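Local atomic coordinates of short chain dehydrogenase (PDB entry 6UH2), a protein that binds NAD+ and, as a member of the short-chain dehydrogenase/reductase family, probably oxidises alcohols or reduces carbonyls with it. Residues H119-G124 against A174-G179; I93-A98 against L146-I151. All coordinates share one frame; numbering follows the deposited sequence.

Contact 1. Residues H119-G124 against A174-G179; sequences HVNLNG and AMTKAG. With NAD (nicotinamide-adenine-dinucleotide), chain D.
Asn121 and Thr176 make the polar contact between the two helices. The amide of Asn121 reaches across with ND2, which donates to Thr176 OG1 at 3.0 Å; the bond is nearly straight (163°), with the hydroxyl oxygen close to the amide plane. Thr176 OG1 sits between its own backbone N and carbonyl carbon (chi1 60°), which turns the hydroxyl to Asn121 and also leaves it hydrogen-bonded to Val172 O one turn back. At the other end of the amide, OD1 takes the backbone N-H of Ile100, so both ends of this buried group are held and its rotation is fixed.

The helices, parts of 111-139 and 171-191, run side by side in nearly the same direction, 25° apart with axes 9.1 Å from each other, on one face of the Rossmann-type sheet of the short-chain dehydrogenases. A wider pi-type turn at 119-123 brings the N-H of Gly124 to His119 O.

Apolar packing comes from Leu122, whose CG lies 3.9 Å from Thr176 CG2, while Leu122 CD2 comes to 3.6 Å from Thr176 O and reaches the backbone of Gly179.

Lys177 serves the cofactor: its chain bends at chi2 and passes Asn121 ND2 with CE, and NZ donates to O3D of NAD at 2.9 Å and weakly to O2D. Tyr173, one turn earlier, binds NAD through its hydroxyl.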
loop_
_atom_site.group_PDB
_atom_site.type_symbol
_atom_site.label_atom_id
_atom_site.label_comp_id
_atom_site.label_asym_id
_atom_site.label_seq_id
_atom_site.Cartn_x
_atom_site.Cartn_y
_atom_site.Cartn_z
ATOM N N HIS B 119 -13.351 6.935 -22.939
ATOM C CA HIS B 119 -14.584 7.319 -22.255
ATOM C C HIS B 119 -14.810 6.503 -20.989
ATOM O O HIS B 119 -15.161 7.062 -19.947
ATOM C CB HIS B 119 -15.761 7.215 -23.215
ATOM C CG HIS B 119 -15.676 8.215 -24.317
ATOM N ND1 HIS B 119 -16.352 8.090 -25.509
ATOM C CD2 HIS B 119 -14.940 9.346 -24.415
ATOM C CE1 HIS B 119 -16.051 9.114 -26.288
ATOM N NE2 HIS B 119 -15.190 9.887 -25.648
ATOM N N VAL B 120 -14.587 5.190 -21.038
ATOM C CA VAL B 120 -14.793 4.386 -19.833
ATOM C C VAL B 120 -13.709 4.687 -18.805
ATOM O O VAL B 120 -14.001 4.962 -17.632
ATOM C CB VAL B 120 -14.849 2.884 -20.181
ATOM C CG1 VAL B 120 -14.906 2.033 -18.916
ATOM C CG2 VAL B 120 -16.063 2.592 -21.055
ATOM N N ASN B 121 -12.442 4.673 -19.236
ATOM C CA ASN B 121 -11.332 4.766 -18.291
ATOM C C ASN B 121 -11.142 6.197 -17.784
ATOM O O ASN B 121 -11.088 6.423 -16.571
ATOM C CB ASN B 121 -10.039 4.235 -18.932
ATOM C CG ASN B 121 -10.100 2.734 -19.256
ATOM O OD1 ASN B 121 -11.143 2.078 -19.105
ATOM N ND2 ASN B 121 -8.974 2.190 -19.723
ATOM N N LEU B 122 -11.046 7.180 -18.689
ATOM C CA LEU B 122 -10.781 8.556 -18.263
ATOM C C LEU B 122 -12.059 9.323 -17.920
ATOM O O LEU B 122 -12.190 9.836 -16.804
ATOM C CB LEU B 122 -9.990 9.328 -19.335
ATOM C CG LEU B 122 -8.483 9.134 -19.460
ATOM C CD1 LEU B 122 -7.915 10.140 -20.466
ATOM C CD2 LEU B 122 -7.763 9.251 -18.096
ATOM N N ASN B 123 -12.988 9.454 -18.879
ATOM C CA ASN B 123 -14.237 10.173 -18.602
ATOM C C ASN B 123 -14.980 9.571 -17.416
ATOM O O ASN B 123 -15.515 10.298 -16.568
ATOM C CB ASN B 123 -15.162 10.180 -19.829
ATOM C CG ASN B 123 -14.634 11.047 -20.949
ATOM O OD1 ASN B 123 -13.669 10.684 -21.610
ATOM N ND2 ASN B 123 -15.251 12.211 -21.150
ATOM N N GLY B 124 -15.051 8.245 -17.353
ATOM C CA GLY B 124 -15.808 7.612 -16.287
ATOM C C GLY B 124 -15.225 7.887 -14.913
ATOM O O GLY B 124 -15.960 8.185 -13.969
ATOM N N ALA B 174 -2.405 2.124 -22.105
ATOM C CA ALA B 174 -1.274 2.760 -21.435
ATOM C C ALA B 174 -1.548 4.238 -21.194
ATOM O O ALA B 174 -1.302 4.759 -20.101
ATOM C CB ALA B 174 -0.003 2.584 -22.269
ATOM N N MET B 175 -2.069 4.928 -22.211
ATOM C CA MET B 175 -2.393 6.346 -22.068
ATOM C C MET B 175 -3.381 6.577 -20.933
ATOM O O MET B 175 -3.161 7.436 -20.068
ATOM C CB MET B 175 -2.980 6.876 -23.374
ATOM C CG MET B 175 -1.973 7.225 -24.460
ATOM S SD MET B 175 -2.914 7.662 -25.942
ATOM C CE MET B 175 -1.894 8.959 -26.664
ATOM N N THR B 176 -4.499 5.847 -20.935
ATOM C CA THR B 176 -5.550 6.177 -19.970
ATOM C C THR B 176 -5.200 5.722 -18.558
ATOM O O THR B 176 -5.620 6.364 -17.587
ATOM C CB THR B 176 -6.907 5.584 -20.379
ATOM O OG1 THR B 176 -6.822 4.158 -20.457
ATOM C CG2 THR B 176 -7.364 6.158 -21.741
ATOM N N LYS B 177 -4.443 4.636 -18.406
ATOM C CA LYS B 177 -4.092 4.201 -17.055
ATOM C C LYS B 177 -3.026 5.105 -16.446
ATOM O O LYS B 177 -3.081 5.413 -15.249
ATOM C CB LYS B 177 -3.641 2.739 -17.070
ATOM C CG LYS B 177 -4.791 1.766 -17.323
ATOM C CD LYS B 177 -5.895 1.931 -16.258
ATOM C CE LYS B 177 -7.005 0.913 -16.434
ATOM N NZ LYS B 177 -7.994 0.954 -15.306
ATOM N N ALA B 178 -2.051 5.547 -17.249
ATOM C CA ALA B 178 -1.160 6.616 -16.791
ATOM C C ALA B 178 -1.945 7.865 -16.418
ATOM O O ALA B 178 -1.615 8.551 -15.436
ATOM C CB ALA B 178 -0.139 6.966 -17.873
ATOM N N GLY B 179 -2.976 8.185 -17.204
ATOM C CA GLY B 179 -3.791 9.357 -16.913
ATOM C C GLY B 179 -4.553 9.233 -15.604
ATOM O O GLY B 179 -4.740 10.226 -14.893
HETATM P PA NAD D . -13.643 -6.883 -16.196
HETATM O O1A NAD D . -13.627 -6.736 -17.739
HETATM O O2A NAD D . -13.847 -8.261 -15.564
HETATM O O5B NAD D . -14.720 -5.850 -15.522
HETATM C C5B NAD D . -14.885 -4.507 -15.935
HETATM C C4B NAD D . -16.289 -4.170 -15.511
HETATM O O4B NAD D . -16.459 -2.759 -15.913
HETATM C C3B NAD D . -17.365 -4.991 -16.239
HETATM O O3B NAD D . -18.351 -5.486 -15.301
HETATM C C2B NAD D . -18.027 -3.952 -17.154
HETATM O O2B NAD D . -19.415 -4.236 -17.384
HETATM C C1B NAD D . -17.767 -2.623 -16.407
HETATM N N9A NAD D . -17.956 -1.544 -17.371
HETATM C C8A NAD D . -17.577 -1.504 -18.712
HETATM N N7A NAD D . -17.973 -0.399 -19.284
HETATM C C5A NAD D . -18.658 0.310 -18.298
HETATM C C6A NAD D . -19.327 1.529 -18.294
HETATM N N6A NAD D . -19.407 2.312 -19.388
HETATM N N1A NAD D . -19.888 1.939 -17.146
HETATM C C2A NAD D . -19.816 1.177 -16.052
HETATM N N3A NAD D . -19.211 -0.010 -15.965
HETATM C C4A NAD D . -18.644 -0.402 -17.117
HETATM O O3 NAD D . -12.292 -6.233 -15.585
HETATM P PN NAD D . -11.371 -6.591 -14.310
HETATM O O1N NAD D . -10.198 -7.516 -14.720
HETATM O O2N NAD D . -12.310 -6.884 -13.135
HETATM O O5D NAD D . -10.680 -5.066 -14.186
HETATM C C5D NAD D . -11.174 -4.172 -13.212
HETATM C C4D NAD D . -10.221 -2.980 -13.195
HETATM O O4D NAD D . -8.816 -3.411 -12.998
HETATM C C3D NAD D . -10.208 -2.295 -14.561
HETATM O O3D NAD D . -10.008 -0.884 -14.414
HETATM C C2D NAD D . -8.948 -2.849 -15.293
HETATM O O2D NAD D . -8.400 -1.950 -16.243
HETATM C C1D NAD D . -8.004 -3.003 -14.066
HETATM N N1N NAD D . -6.941 -4.056 -14.240
HETATM C C2N NAD D . -7.264 -5.344 -14.542
HETATM C C3N NAD D . -6.258 -6.265 -14.690
HETATM C C7N NAD D . -6.621 -7.670 -15.027
HETATM O O7N NAD D . -5.724 -8.438 -15.341
HETATM N N7N NAD D . -7.920 -8.037 -14.960
HETATM C C4N NAD D . -4.925 -5.850 -14.520
HETATM C C5N NAD D . -4.633 -4.552 -14.224
HETATM C C6N NAD D . -5.678 -3.642 -14.077
#

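Contact 2. Residues I93-A98 against L146-I151; sequences ILINCA and LNFGSI. With NAD (nicotinamide-adenine-dinucleotide), chain D.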
loop_
_atom_site.group_PDB
_atom_site.type_symbol
_atom_site.label_atom_id
_atom_site.label_comp_id
_atom_site.label_asym_id
_atom_site.label_seq_id
_atom_site.Cartn_x
_atom_site.Cartn_y
_atom_site.Cartn_z
ATOM N N ILE B 93 -17.203 5.874 0.332
ATOM C CA ILE B 93 -16.069 5.354 -0.412
ATOM C C ILE B 93 -16.523 5.232 -1.854
ATOM O O ILE B 93 -17.586 4.658 -2.114
ATOM C CB ILE B 93 -15.611 3.980 0.127
ATOM C CG1 ILE B 93 -15.159 4.091 1.589
ATOM C CG2 ILE B 93 -14.496 3.399 -0.735
ATOM C CD1 ILE B 93 -15.106 2.748 2.303
ATOM N N LEU B 94 -15.749 5.808 -2.778
ATOM C CA LEU B 94 -15.955 5.653 -4.219
ATOM C C LEU B 94 -14.816 4.817 -4.785
ATOM O O LEU B 94 -13.648 5.186 -4.635
ATOM C CB LEU B 94 -16.001 7.008 -4.935
ATOM C CG LEU B 94 -15.873 6.928 -6.470
ATOM C CD1 LEU B 94 -17.102 6.231 -7.078
ATOM C CD2 LEU B 94 -15.677 8.297 -7.133
ATOM N N ILE B 95 -15.145 3.708 -5.443
ATOM C CA ILE B 95 -14.145 2.856 -6.082
ATOM C C ILE B 95 -14.387 2.890 -7.585
ATOM O O ILE B 95 -15.381 2.342 -8.078
ATOM C CB ILE B 95 -14.176 1.418 -5.548
ATOM C CG1 ILE B 95 -14.020 1.412 -4.023
ATOM C CG2 ILE B 95 -13.069 0.577 -6.208
ATOM C CD1 ILE B 95 -13.835 0.042 -3.437
ATOM N N ASN B 96 -13.466 3.521 -8.320
ATOM C CA ASN B 96 -13.552 3.608 -9.779
ATOM C C ASN B 96 -12.896 2.365 -10.377
ATOM O O ASN B 96 -11.765 2.379 -10.866
ATOM C CB ASN B 96 -12.893 4.893 -10.271
ATOM C CG ASN B 96 -13.744 6.120 -10.006
ATOM O OD1 ASN B 96 -14.894 6.185 -10.434
ATOM N ND2 ASN B 96 -13.186 7.096 -9.281
ATOM N N CYS B 97 -13.620 1.267 -10.330
ATOM C CA CYS B 97 -13.046 0.005 -10.766
ATOM C C CYS B 97 -13.318 -0.289 -12.232
ATOM O O CYS B 97 -12.598 -1.093 -12.831
ATOM C CB CYS B 97 -13.570 -1.142 -9.879
ATOM S SG CYS B 97 -12.646 -2.698 -10.064
ATOM N N ALA B 98 -14.307 0.364 -12.837
ATOM C CA ALA B 98 -14.612 0.092 -14.235
ATOM C C ALA B 98 -13.425 0.447 -15.123
ATOM O O ALA B 98 -12.782 1.488 -14.946
ATOM C CB ALA B 98 -15.845 0.883 -14.661
ATOM N N LEU B 146 -10.943 5.635 -4.441
ATOM C CA LEU B 146 -9.906 4.682 -4.834
ATOM C C LEU B 146 -10.054 4.410 -6.320
ATOM O O LEU B 146 -11.098 3.917 -6.757
ATOM C CB LEU B 146 -9.998 3.373 -4.039
ATOM C CG LEU B 146 -8.960 2.315 -4.454
ATOM C CD1 LEU B 146 -7.527 2.814 -4.185
ATOM C CD2 LEU B 146 -9.219 0.961 -3.762
ATOM N N ASN B 147 -9.017 4.742 -7.087
ATOM C CA ASN B 147 -8.997 4.541 -8.529
ATOM C C ASN B 147 -8.244 3.260 -8.869
ATOM O O ASN B 147 -7.543 2.678 -8.037
ATOM C CB ASN B 147 -8.359 5.753 -9.224
ATOM C CG ASN B 147 -9.157 7.015 -9.013
ATOM O OD1 ASN B 147 -10.387 6.971 -8.955
ATOM N ND2 ASN B 147 -8.471 8.145 -8.877
ATOM N N PHE B 148 -8.396 2.817 -10.115
ATOM C CA PHE B 148 -7.742 1.598 -10.576
ATOM C C PHE B 148 -6.849 1.931 -11.764
ATOM O O PHE B 148 -7.334 2.355 -12.820
ATOM C CB PHE B 148 -8.764 0.499 -10.895
ATOM C CG PHE B 148 -8.978 -0.439 -9.741
ATOM C CD1 PHE B 148 -9.730 -0.041 -8.645
ATOM C CD2 PHE B 148 -8.363 -1.687 -9.716
ATOM C CE1 PHE B 148 -9.894 -0.894 -7.547
ATOM C CE2 PHE B 148 -8.520 -2.532 -8.631
ATOM C CZ PHE B 148 -9.287 -2.137 -7.542
ATOM N N GLY B 149 -5.538 1.791 -11.557
ATOM C CA GLY B 149 -4.579 1.892 -12.633
ATOM C C GLY B 149 -4.314 0.527 -13.228
ATOM O O GLY B 149 -5.243 -0.266 -13.434
ATOM N N SER B 150 -3.038 0.247 -13.487
ATOM C CA SER B 150 -2.553 -1.007 -14.040
ATOM C C SER B 150 -1.036 -0.950 -14.051
ATOM O O SER B 150 -0.447 0.134 -14.167
ATOM C CB SER B 150 -3.071 -1.243 -15.471
ATOM O OG SER B 150 -2.381 -2.340 -16.058
ATOM N N ILE B 151 -0.403 -2.122 -13.960
ATOM C CA ILE B 151 1.031 -2.161 -14.245
ATOM C C ILE B 151 1.336 -1.495 -15.578
ATOM O O ILE B 151 2.436 -0.966 -15.781
ATOM C CB ILE B 151 1.559 -3.607 -14.233
ATOM C CG1 ILE B 151 0.729 -4.485 -15.177
ATOM C CG2 ILE B 151 1.562 -4.149 -12.808
ATOM C CD1 ILE B 151 1.368 -5.841 -15.495
HETATM P PA NAD D . -13.643 -6.883 -16.196
HETATM O O1A NAD D . -13.627 -6.736 -17.739
HETATM O O2A NAD D . -13.847 -8.261 -15.564
HETATM O O5B NAD D . -14.720 -5.850 -15.522
HETATM C C5B NAD D . -14.885 -4.507 -15.935
HETATM C C4B NAD D . -16.289 -4.170 -15.511
HETATM O O4B NAD D . -16.459 -2.759 -15.913
HETATM C C3B NAD D . -17.365 -4.991 -16.239
HETATM O O3B NAD D . -18.351 -5.486 -15.301
HETATM C C2B NAD D . -18.027 -3.952 -17.154
HETATM O O2B NAD D . -19.415 -4.236 -17.384
HETATM C C1B NAD D . -17.767 -2.623 -16.407
HETATM N N9A NAD D . -17.956 -1.544 -17.371
HETATM C C8A NAD D . -17.577 -1.504 -18.712
HETATM N N7A NAD D . -17.973 -0.399 -19.284
HETATM C C5A NAD D . -18.658 0.310 -18.298
HETATM C C6A NAD D . -19.327 1.529 -18.294
HETATM N N6A NAD D . -19.407 2.312 -19.388
HETATM N N1A NAD D . -19.888 1.939 -17.146
HETATM C C2A NAD D . -19.816 1.177 -16.052
HETATM N N3A NAD D . -19.211 -0.010 -15.965
HETATM C C4A NAD D . -18.644 -0.402 -17.117
HETATM O O3 NAD D . -12.292 -6.233 -15.585
HETATM P PN NAD D . -11.371 -6.591 -14.310
HETATM O O1N NAD D . -10.198 -7.516 -14.720
HETATM O O2N NAD D . -12.310 -6.884 -13.135
HETATM O O5D NAD D . -10.680 -5.066 -14.186
HETATM C C5D NAD D . -11.174 -4.172 -13.212
HETATM C C4D NAD D . -10.221 -2.980 -13.195
HETATM O O4D NAD D . -8.816 -3.411 -12.998
HETATM C C3D NAD D . -10.208 -2.295 -14.561
HETATM O O3D NAD D . -10.008 -0.884 -14.414
HETATM C C2D NAD D . -8.948 -2.849 -15.293
HETATM O O2D NAD D . -8.400 -1.950 -16.243
HETATM C C1D NAD D . -8.004 -3.003 -14.066
HETATM N N1N NAD D . -6.941 -4.056 -14.240
HETATM C C2N NAD D . -7.264 -5.344 -14.542
HETATM C C3N NAD D . -6.258 -6.265 -14.690
HETATM C C7N NAD D . -6.621 -7.670 -15.027
HETATM O O7N NAD D . -5.724 -8.438 -15.341
HETATM N N7N NAD D . -7.920 -8.037 -14.960
HETATM C C4N NAD D . -4.925 -5.850 -14.520
HETATM C C5N NAD D . -4.633 -4.552 -14.224
HETATM C C6N NAD D . -5.678 -3.642 -14.077
HETATM O O HOH W 1 -10.077 4.154 -12.340
#
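Ile95 pairs with Leu146 where strands 93-96 and 146-148 run almost exactly parallel, and Leu146 bonds to both neighbours of Ile95: its N-H goes to Leu94 O at 2.7 Å and its carbonyl receives the N-H of Asn96 at 2.9 Å. The strands begin to part after Asn96, the centre of an inverse gamma turn, and a water to the side of the two strands bridges them, donating to Asn96 O and accepting from Phe148 N.

On one side of the sheet the amides of Asn96 and Asn147 lie next to each other, pointing the same way, their planes 29° apart. Asn96 ND2 donates to Asn147 OD1 at 2.8 Å, approaching almost in line with the acceptor's C=O bond. Asn147 ND2 then reaches Thr184 OG1, so this buried pair carries on into helix 171-191.

The ring of Phe148 belongs to the other side. Cys97 SG stands over the ring centre, 4.0 Å from the centroid and 6° off the normal, a sulfur-aromatic contact; with SG anti to the backbone N (chi1 -167°), the sulfur also touches the cofactor, 3.8 Å from NAD C5D. The ring's own CD2 approaches the ribose O4D directly. Ile95 CG2 packs against CE1 of the same ring at 3.7 Å. Cys97 O accepts a hydrogen bond from O3D of NAD, so the strand ends form part of the cofactor pocket.

Helix 31-42 covers the Phe148 side through Ile32 and Leu36, while helices 111-139 and 171-191 cover the asparagines. In the parallel sheet these two central strands are flanked by strand 22-26, next to 93-96, and strand 197-203, next to 144-148.

In the fold
Following the chain from the N terminus, the first of the four elements is strand 93-96, then helix 111-139, strand 144-148 and helix 171-191. Contact 2 closes the loop from 93-98 to 146-151, a right-handed beta-alpha-beta crossover through helix 111-139; contact 1 closes the overlapping loop from 119-124 to 174-179, which carries strand 144-148. The segments alternate along the chain, so the two loops cross. Contact 2 joins neighbouring strands in the middle of the sheet, and contact 1 joins the helices that follow them on one face. Layer meets layer at Lys177, whose NZ probably hydrogen-bonds Phe148 O at 2.9 Å, and both contacts reach NAD.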